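Local coordinates for protein probable hydrolase (Pseudomonas aeruginosa, PDB 3OM8) that is probably an alpha/beta-fold hydrolase, tentatively assigned 3-oxoadipate enol-lactonase activity, the opening of an enol-lactone ring, at residues B[147-152]-B[183-188]. Sequence-based numbering, arbitrary orientation.
Sequences EDMSET and TNRHGL
The guanidinium of Arg185 is gripped by several backbone carbonyls: its NH2 donates to Glu147 O at 3.3 Å, and its NH1 bonds to the carbonyls of Leu144 and Ala146, where helix 134-145 runs out. The bond to Glu147 is bent, with 142° at the hydrogen; the oxygen lies in the guanidinium plane, whereas the nitrogen stands well above the carbonyl plane. The charge thus sits at the C-terminal end of helix 134-145, where the helix dipole would probably favour it. To get there the Arg185 chain starts between its own N and carbonyl carbon (chi1 69°) and kinks at chi3, carrying the charged group across to the other segment.

Selenomethionine Met149, at the N-cap position of helix 150-160, lays CE over one face of that guanidinium, off toward its rim and 3.9 Å from Arg185 NH2, the two side chains crossing at about a right angle. Its CG lies 3.6 Å from Thr183 O, and bends at chi2 and chi3 then turn SE toward Leu188 CD1, met end-on at 4.0 Å, and CE over the guanidinium. All of this belongs to the helical region inserted between strands 118-124 and 211-216 of the alpha/beta-hydrolase sheet, a cap in this family, and joins the starts of helices 150-160 and 185-196.

Asp148 OD2 accepts from Ser150 N in an Asx turn (2.9 Å) ahead of helix 150-160, whereas Asn184, itself the N-cap of helix 185-196, accepts through OD1 from His186 N (2.8 Å) in a true capping bond. Within helix 150-160, Thr152 CG2 meets Leu188 CD1 tip to tip at 3.9 Å. Val143 of helix 134-145 packs against Met149, Arg185 and Leu188, and Leu188 also touches Ile36.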
loop_
_atom_site.group_PDB
_atom_site.type_symbol
_atom_site.label_atom_id
_atom_site.label_comp_id
_atom_site.label_asym_id
_atom_site.label_seq_id
_atom_site.Cartn_x
_atom_site.Cartn_y
_atom_site.Cartn_z
ATOM N N GLU B 147 -2.044 1.376 40.556
ATOM C CA GLU B 147 -1.321 2.196 41.520
ATOM C C GLU B 147 -0.813 3.422 40.763
ATOM O O GLU B 147 -1.173 4.552 41.092
ATOM C CB GLU B 147 -0.165 1.424 42.165
ATOM C CG GLU B 147 -0.080 1.563 43.676
ATOM C CD GLU B 147 -1.058 0.647 44.407
ATOM O OE1 GLU B 147 -1.134 -0.551 44.054
ATOM O OE2 GLU B 147 -1.751 1.121 45.334
ATOM N N ASP B 148 0.002 3.189 39.734
ATOM C CA ASP B 148 0.473 4.267 38.853
ATOM C C ASP B 148 0.412 3.862 37.370
ATOM O O ASP B 148 0.035 2.736 37.046
ATOM C CB ASP B 148 1.895 4.686 39.228
ATOM C CG ASP B 148 2.898 3.557 39.061
ATOM O OD1 ASP B 148 3.875 3.516 39.839
ATOM O OD2 ASP B 148 2.713 2.710 38.157
HETATM N N MSE B 149 0.794 4.775 36.477
HETATM C CA MSE B 149 0.716 4.511 35.039
HETATM C C MSE B 149 1.894 3.704 34.453
HETATM O O MSE B 149 1.992 3.558 33.238
HETATM C CB MSE B 149 0.527 5.816 34.254
HETATM C CG MSE B 149 -0.791 6.549 34.514
HETATM SE SE MSE B 149 -2.418 5.517 34.141
HETATM C CE MSE B 149 -2.572 4.575 35.854
ATOM N N SER B 150 2.758 3.166 35.312
ATOM C CA SER B 150 3.918 2.380 34.877
ATOM C C SER B 150 3.599 1.151 34.028
ATOM O O SER B 150 4.103 1.027 32.917
ATOM C CB SER B 150 4.771 1.958 36.067
ATOM O OG SER B 150 5.420 3.078 36.627
ATOM N N GLU B 151 2.798 0.228 34.551
ATOM C CA GLU B 151 2.461 -0.960 33.771
ATOM C C GLU B 151 1.672 -0.583 32.522
ATOM O O GLU B 151 1.768 -1.246 31.474
ATOM C CB GLU B 151 1.674 -1.975 34.593
ATOM C CG GLU B 151 1.467 -3.294 33.855
ATOM C CD GLU B 151 2.741 -4.119 33.770
ATOM O OE1 GLU B 151 3.774 -3.694 34.338
ATOM O OE2 GLU B 151 2.708 -5.199 33.147
ATOM N N THR B 152 0.893 0.487 32.644
ATOM C CA THR B 152 0.103 1.001 31.535
ATOM C C THR B 152 0.999 1.560 30.413
ATOM O O THR B 152 0.746 1.323 29.230
ATOM C CB THR B 152 -0.915 2.047 32.017
ATOM O OG1 THR B 152 -1.881 1.405 32.854
ATOM C CG2 THR B 152 -1.640 2.675 30.852
ATOM N N THR B 183 -0.084 11.090 31.950
ATOM C CA THR B 183 -1.459 11.051 31.472
ATOM C C THR B 183 -2.419 10.601 32.578
ATOM O O THR B 183 -2.261 9.527 33.168
ATOM C CB THR B 183 -1.622 10.160 30.225
ATOM O OG1 THR B 183 -0.940 10.764 29.114
ATOM C CG2 THR B 183 -3.091 10.029 29.861
ATOM N N ASN B 184 -3.411 11.432 32.862
ATOM C CA ASN B 184 -4.361 11.110 33.923
ATOM C C ASN B 184 -5.233 9.927 33.521
ATOM O O ASN B 184 -5.670 9.834 32.372
ATOM C CB ASN B 184 -5.222 12.325 34.258
ATOM C CG ASN B 184 -6.176 12.058 35.387
ATOM O OD1 ASN B 184 -7.184 11.369 35.214
ATOM N ND2 ASN B 184 -5.867 12.604 36.556
ATOM N N ARG B 185 -5.482 9.031 34.468
ATOM C CA ARG B 185 -6.157 7.776 34.173
ATOM C C ARG B 185 -7.557 7.978 33.625
ATOM O O ARG B 185 -8.099 7.086 32.974
ATOM C CB ARG B 185 -6.207 6.880 35.412
ATOM C CG ARG B 185 -7.126 7.381 36.523
ATOM C CD ARG B 185 -6.911 6.564 37.791
ATOM N NE ARG B 185 -5.518 6.600 38.226
ATOM C CZ ARG B 185 -4.953 5.676 38.994
ATOM N NH1 ARG B 185 -5.663 4.640 39.409
ATOM N NH2 ARG B 185 -3.678 5.784 39.344
ATOM N N HIS B 186 -8.150 9.136 33.901
ATOM C CA HIS B 186 -9.496 9.417 33.414
ATOM C C HIS B 186 -9.494 9.832 31.937
ATOM O O HIS B 186 -10.465 9.599 31.217
ATOM C CB HIS B 186 -10.186 10.466 34.292
ATOM C CG HIS B 186 -10.440 9.993 35.691
ATOM N ND1 HIS B 186 -11.542 9.239 36.031
ATOM C CD2 HIS B 186 -9.710 10.125 36.822
ATOM C CE1 HIS B 186 -11.484 8.934 37.313
ATOM N NE2 HIS B 186 -10.384 9.462 37.819
ATOM N N GLY B 187 -8.405 10.454 31.496
ATOM C CA GLY B 187 -8.225 10.739 30.080
ATOM C C GLY B 187 -8.184 9.446 29.277
ATOM O O GLY B 187 -8.899 9.291 28.286
ATOM N N LEU B 188 -7.349 8.512 29.723
ATOM C CA LEU B 188 -7.269 7.184 29.126
ATOM C C LEU B 188 -8.606 6.444 29.172
ATOM O O LEU B 188 -9.094 5.953 28.154
ATOM C CB LEU B 188 -6.211 6.349 29.844
ATOM C CG LEU B 188 -4.786 6.887 29.800
ATOM C CD1 LEU B 188 -3.840 5.904 30.466
ATOM C CD2 LEU B 188 -4.386 7.112 28.363
#